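Local coordinates for phosphate-binding protein PstS (Borrelia burgdorferi, PDB 4N13) that binds inorganic phosphate with micromolar affinity as the solute-binding lipoprotein of an ABC transporter that imports phosphate, at residues Y86-K98 against T177-L189. Numbering follows the deposited sequence. Where two conformers were deposited one is given.
Sequences YDALIFITSPEIK and TSLTPHSIGYIGL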
loop_
_atom_site.group_PDB
_atom_site.type_symbol
_atom_site.label_atom_id
_atom_site.label_comp_id
_atom_site.label_asym_id
_atom_site.label_seq_id
_atom_site.Cartn_x
_atom_site.Cartn_y
_atom_site.Cartn_z
ATOM N N TYR A 86 -0.202 -5.075 4.953
ATOM C CA TYR A 86 0.379 -4.526 3.730
ATOM C C TYR A 86 -0.712 -4.109 2.768
ATOM O O TYR A 86 -1.738 -4.794 2.647
ATOM C CB TYR A 86 1.265 -5.541 3.018
ATOM C CG TYR A 86 2.389 -6.037 3.867
ATOM C CD1 TYR A 86 3.571 -5.330 3.970
ATOM C CD2 TYR A 86 2.273 -7.224 4.570
ATOM C CE1 TYR A 86 4.616 -5.802 4.762
ATOM C CE2 TYR A 86 3.291 -7.692 5.351
ATOM C CZ TYR A 86 4.462 -6.994 5.440
ATOM O OH TYR A 86 5.466 -7.500 6.246
ATOM N N ASP A 87 -0.475 -2.985 2.106
ATOM C CA ASP A 87 -1.323 -2.456 1.051
ATOM C C ASP A 87 -0.491 -2.473 -0.215
ATOM O O ASP A 87 0.260 -1.530 -0.514
ATOM C CB ASP A 87 -1.752 -1.038 1.436
ATOM C CG ASP A 87 -2.441 -0.317 0.326
ATOM O OD1 ASP A 87 -2.992 -1.003 -0.548
ATOM O OD2 ASP A 87 -2.442 0.937 0.345
ATOM N N ALA A 88 -0.609 -3.566 -0.950
ATOM C CA ALA A 88 0.210 -3.811 -2.133
ATOM C C ALA A 88 -0.500 -3.464 -3.425
ATOM O O ALA A 88 -1.719 -3.615 -3.536
ATOM C CB ALA A 88 0.657 -5.275 -2.170
ATOM N N LEU A 89 0.276 -3.036 -4.409
ATOM C CA LEU A 89 -0.245 -2.766 -5.754
ATOM C C LEU A 89 0.524 -3.590 -6.759
ATOM O O LEU A 89 1.711 -3.895 -6.558
ATOM C CB LEU A 89 -0.145 -1.287 -6.114
ATOM C CG LEU A 89 -0.978 -0.408 -5.186
ATOM C CD1 LEU A 89 -0.123 0.119 -4.022
ATOM C CD2 LEU A 89 -1.645 0.678 -5.981
ATOM N N ILE A 90 -0.157 -3.915 -7.849
ATOM C CA ILE A 90 0.401 -4.741 -8.901
ATOM C C ILE A 90 0.145 -4.067 -10.243
ATOM O O ILE A 90 -0.765 -3.245 -10.385
ATOM C CB ILE A 90 -0.215 -6.159 -8.869
ATOM C CG1 ILE A 90 -1.691 -6.138 -9.262
ATOM C CG2 ILE A 90 -0.041 -6.738 -7.474
ATOM C CD1 ILE A 90 -2.380 -7.506 -9.220
ATOM N N PHE A 91 0.999 -4.383 -11.196
ATOM C CA PHE A 91 0.929 -3.822 -12.533
ATOM C C PHE A 91 0.408 -4.861 -13.517
ATOM O O PHE A 91 0.894 -6.000 -13.562
ATOM C CB PHE A 91 2.297 -3.286 -12.936
ATOM C CG PHE A 91 2.595 -1.973 -12.273
ATOM C CD1 PHE A 91 2.311 -0.788 -12.930
ATOM C CD2 PHE A 91 3.042 -1.907 -10.971
ATOM C CE1 PHE A 91 2.526 0.447 -12.322
ATOM C CE2 PHE A 91 3.251 -0.658 -10.353
ATOM C CZ PHE A 91 3.001 0.492 -11.051
ATOM N N ILE A 92 -0.590 -4.460 -14.283
ATOM C CA ILE A 92 -1.227 -5.325 -15.257
ATOM C C ILE A 92 -1.057 -4.746 -16.650
ATOM O O ILE A 92 -0.991 -3.517 -16.834
ATOM C CB ILE A 92 -2.723 -5.556 -14.964
ATOM C CG1 ILE A 92 -3.488 -4.250 -14.803
ATOM C CG2 ILE A 92 -2.866 -6.410 -13.697
ATOM C CD1 ILE A 92 -4.985 -4.431 -14.827
ATOM N N THR A 93 -0.961 -5.638 -17.636
ATOM C CA THR A 93 -0.827 -5.211 -19.014
ATOM C C THR A 93 -1.797 -5.950 -19.892
ATOM O O THR A 93 -2.314 -7.024 -19.557
ATOM C CB THR A 93 0.603 -5.421 -19.577
ATOM O OG1 THR A 93 0.848 -6.804 -19.798
ATOM C CG2 THR A 93 1.662 -4.852 -18.660
ATOM N N SER A 94 -2.012 -5.392 -21.073
ATOM C CA SER A 94 -2.729 -6.142 -22.089
ATOM C C SER A 94 -1.918 -7.377 -22.517
ATOM O O SER A 94 -0.709 -7.410 -22.368
ATOM C CB SER A 94 -3.091 -5.237 -23.245
ATOM O OG SER A 94 -1.968 -4.557 -23.703
ATOM N N PRO A 95 -2.604 -8.418 -22.994
ATOM C CA PRO A 95 -1.899 -9.698 -23.110
ATOM C C PRO A 95 -1.011 -9.872 -24.341
ATOM O O PRO A 95 -0.353 -10.891 -24.456
ATOM C CB PRO A 95 -3.040 -10.728 -23.119
ATOM C CG PRO A 95 -4.232 -9.976 -23.610
ATOM C CD PRO A 95 -4.064 -8.564 -23.122
ATOM N N GLU A 96 -1.026 -8.903 -25.248
ATOM C CA GLU A 96 -0.250 -9.018 -26.473
ATOM C C GLU A 96 1.165 -8.477 -26.300
ATOM O O GLU A 96 2.038 -8.768 -27.118
ATOM C CB GLU A 96 -0.974 -8.361 -27.658
ATOM C CG GLU A 96 -0.696 -6.880 -27.876
ATOM C CD GLU A 96 -1.392 -5.975 -26.870
ATOM O OE1 GLU A 96 -2.102 -5.039 -27.304
ATOM O OE2 GLU A 96 -1.204 -6.170 -25.652
ATOM N N ILE A 97 1.413 -7.731 -25.224
ATOM C CA ILE A 97 2.789 -7.379 -24.890
ATOM C C ILE A 97 3.392 -8.602 -24.203
ATOM O O ILE A 97 2.855 -9.105 -23.213
ATOM C CB ILE A 97 2.943 -6.091 -24.006
ATOM C CG1 ILE A 97 3.221 -6.441 -22.539
ATOM C CG2 ILE A 97 1.746 -5.158 -24.156
ATOM C CD1 ILE A 97 3.520 -5.230 -21.673
ATOM N N LYS A 98 4.496 -9.091 -24.749
ATOM C CA LYS A 98 5.068 -10.348 -24.292
ATOM C C LYS A 98 5.984 -10.170 -23.091
ATOM O O LYS A 98 6.431 -11.152 -22.494
ATOM C CB LYS A 98 5.825 -11.032 -25.430
ATOM C CG LYS A 98 6.685 -10.095 -26.261
ATOM C CD LYS A 98 7.605 -10.871 -27.199
ATOM C CE LYS A 98 6.826 -11.848 -28.071
ATOM N NZ LYS A 98 7.719 -12.650 -28.953
ATOM N N THR A 177 -7.691 -1.661 -19.469
ATOM C CA THR A 177 -6.530 -2.409 -19.932
ATOM C C THR A 177 -6.996 -3.476 -20.938
ATOM O O THR A 177 -6.357 -3.691 -21.978
ATOM C CB THR A 177 -5.793 -3.053 -18.744
ATOM O OG1 THR A 177 -5.308 -2.024 -17.879
ATOM C CG2 THR A 177 -4.613 -3.863 -19.215
ATOM N N SER A 178 -8.127 -4.107 -20.654
ATOM C CA SER A 178 -8.669 -5.140 -21.531
ATOM C C SER A 178 -9.074 -4.592 -22.894
ATOM O O SER A 178 -9.066 -5.322 -23.871
ATOM C CB SER A 178 -9.838 -5.853 -20.849
ATOM O OG SER A 178 -11.059 -5.137 -20.905
ATOM N N LEU A 179 -9.391 -3.296 -22.960
ATOM C CA LEU A 179 -9.861 -2.665 -24.185
ATOM C C LEU A 179 -8.809 -1.850 -24.902
ATOM O O LEU A 179 -9.036 -1.466 -26.039
ATOM C CB LEU A 179 -11.047 -1.746 -23.874
ATOM C CG LEU A 179 -12.367 -2.437 -23.527
ATOM C CD1 LEU A 179 -13.399 -1.415 -23.104
ATOM C CD2 LEU A 179 -12.860 -3.275 -24.719
ATOM N N THR A 180 -7.662 -1.586 -24.269
ATOM C CA THR A 180 -6.690 -0.648 -24.813
ATOM C C THR A 180 -5.428 -1.403 -25.213
ATOM O O THR A 180 -4.809 -2.055 -24.378
ATOM C CB THR A 180 -6.342 0.421 -23.762
ATOM O OG1 THR A 180 -7.533 1.083 -23.313
ATOM C CG2 THR A 180 -5.426 1.439 -24.321
ATOM N N PRO A 181 -5.040 -1.323 -26.484
ATOM C CA PRO A 181 -3.878 -2.120 -26.881
ATOM C C PRO A 181 -2.588 -1.612 -26.233
ATOM O O PRO A 181 -2.442 -0.434 -25.915
ATOM C CB PRO A 181 -3.836 -1.972 -28.408
ATOM C CG PRO A 181 -4.647 -0.785 -28.711
ATOM C CD PRO A 181 -5.617 -0.559 -27.597
ATOM N N HIS A 182 -1.642 -2.524 -26.047
ATOM C CA HIS A 182 -0.306 -2.212 -25.556
ATOM C C HIS A 182 -0.316 -1.350 -24.313
ATOM O O HIS A 182 0.480 -0.422 -24.187
ATOM C CB HIS A 182 0.500 -1.566 -26.674
ATOM C CG HIS A 182 0.584 -2.422 -27.899
ATOM N ND1 HIS A 182 0.017 -2.066 -29.102
ATOM C CD2 HIS A 182 1.163 -3.630 -28.098
ATOM C CE1 HIS A 182 0.245 -3.014 -29.994
ATOM N NE2 HIS A 182 0.941 -3.975 -29.411
ATOM N N SER A 183 -1.189 -1.694 -23.368
ATOM C CA SER A 183 -1.467 -0.863 -22.220
ATOM C C SER A 183 -0.922 -1.453 -20.932
ATOM O O SER A 183 -0.640 -2.644 -20.829
ATOM C CB SER A 183 -2.970 -0.611 -22.108
ATOM O OG SER A 183 -3.646 -1.800 -21.864
ATOM N N ILE A 184 -0.761 -0.569 -19.954
ATOM C CA ILE A 184 -0.283 -0.914 -18.625
ATOM C C ILE A 184 -1.011 -0.018 -17.617
ATOM O O ILE A 184 -1.151 1.192 -17.832
ATOM C CB ILE A 184 1.268 -0.781 -18.492
ATOM C CG1 ILE A 184 1.721 -1.148 -17.074
ATOM C CG2 ILE A 184 1.770 0.615 -18.897
ATOM C CD1 ILE A 184 3.225 -1.267 -16.950
ATOM N N GLY A 185 -1.437 -0.615 -16.510
ATOM C CA GLY A 185 -2.055 0.094 -15.405
ATOM C C GLY A 185 -1.690 -0.543 -14.081
ATOM O O GLY A 185 -0.993 -1.564 -14.053
ATOM N N TYR A 186 -2.181 0.032 -12.989
ATOM C CA TYR A 186 -1.930 -0.522 -11.665
ATOM C C TYR A 186 -3.195 -0.631 -10.856
ATOM O O TYR A 186 -4.088 0.203 -10.951
ATOM C CB TYR A 186 -0.893 0.278 -10.882
ATOM C CG TYR A 186 -1.136 1.769 -10.752
ATOM C CD1 TYR A 186 -1.924 2.278 -9.723
ATOM C CD2 TYR A 186 -0.571 2.665 -11.638
ATOM C CE1 TYR A 186 -2.136 3.623 -9.594
ATOM C CE2 TYR A 186 -0.789 4.027 -11.506
ATOM C CZ TYR A 186 -1.578 4.500 -10.473
ATOM O OH TYR A 186 -1.794 5.846 -10.275
ATOM N N ILE A 187 -3.270 -1.705 -10.078
ATOM C CA ILE A 187 -4.426 -2.035 -9.252
ATOM C C ILE A 187 -3.982 -2.588 -7.906
ATOM O O ILE A 187 -2.866 -3.067 -7.766
ATOM C CB ILE A 187 -5.372 -3.066 -9.953
ATOM C CG1 ILE A 187 -4.629 -4.373 -10.231
ATOM C CG2 ILE A 187 -5.985 -2.475 -11.206
ATOM C CD1 ILE A 187 -5.469 -5.447 -10.928
ATOM N N GLY A 188 -4.878 -2.544 -6.937
ATOM C CA GLY A 188 -4.613 -3.200 -5.676
ATOM C C GLY A 188 -4.480 -4.692 -5.837
ATOM O O GLY A 188 -5.142 -5.310 -6.674
ATOM N N LEU A 189 -3.664 -5.293 -4.979
ATOM C CA LEU A 189 -3.436 -6.725 -4.993
ATOM C C LEU A 189 -4.739 -7.532 -4.928
ATOM O O LEU A 189 -4.828 -8.630 -5.493
ATOM C CB LEU A 189 -2.540 -7.099 -3.807
ATOM C CG LEU A 189 -2.257 -8.579 -3.592
ATOM C CD1 LEU A 189 -1.496 -9.172 -4.784
ATOM C CD2 LEU A 189 -1.479 -8.736 -2.284
#
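Strands 86-93 and 183-188 pair antiparallel, L89 to T93 against G188 to I184, in the sheet of one lobe of this class II periplasmic-binding-protein fold. Strand 129-133 lies parallel beyond 183-188, and 201-205 also pairs with 80-93.

Backbone bonds define the register. I90 and I187 exchange two, with I90 N to I187 O at 2.8 Å. I92 and G185 form the second reciprocal pair. Just past the last bridge, L189 N reaches A88 O (2.9 Å), and S94 N binds S183 O at the other end.

Apolar contacts divide between the two faces. On one, I90 and I187 meet through CG1 atoms 3.6 Å apart; each holds CG1 between its backbone N and carbonyl carbon, which swings these branches toward one another. I187 CD1 also reaches I92 CG2, and helix 170-179 covers this face through V173 and I174. On the other, Y186 CB sits over the F91 ring, 3.9 Å from its centroid and 18° off the normal, a CH-pi contact; the two rings themselves meet obliquely. L107 of helix 104-111 touches both F91 and I184. L89, neighbour of Y186 here, lies near S139, which probably binds phosphate.

Polar side chains tie the two chains together where strand 86-93 ends and 183-188 begins. S94 OG accepts a hydrogen bond from S183 N (3.0 Å). In the given conformer of E96, S94 OG also donates to the syn lone pair of E96 OE2 (2.6 Å), which helps orient the carboxylate. That group lies nearly parallel to the H182 imidazole, planes 17° apart; OE1 sits 3.6 Å above the ring centre and accepts a hydrogen bond from H182 N, which approaches from 40° out of the carboxylate plane.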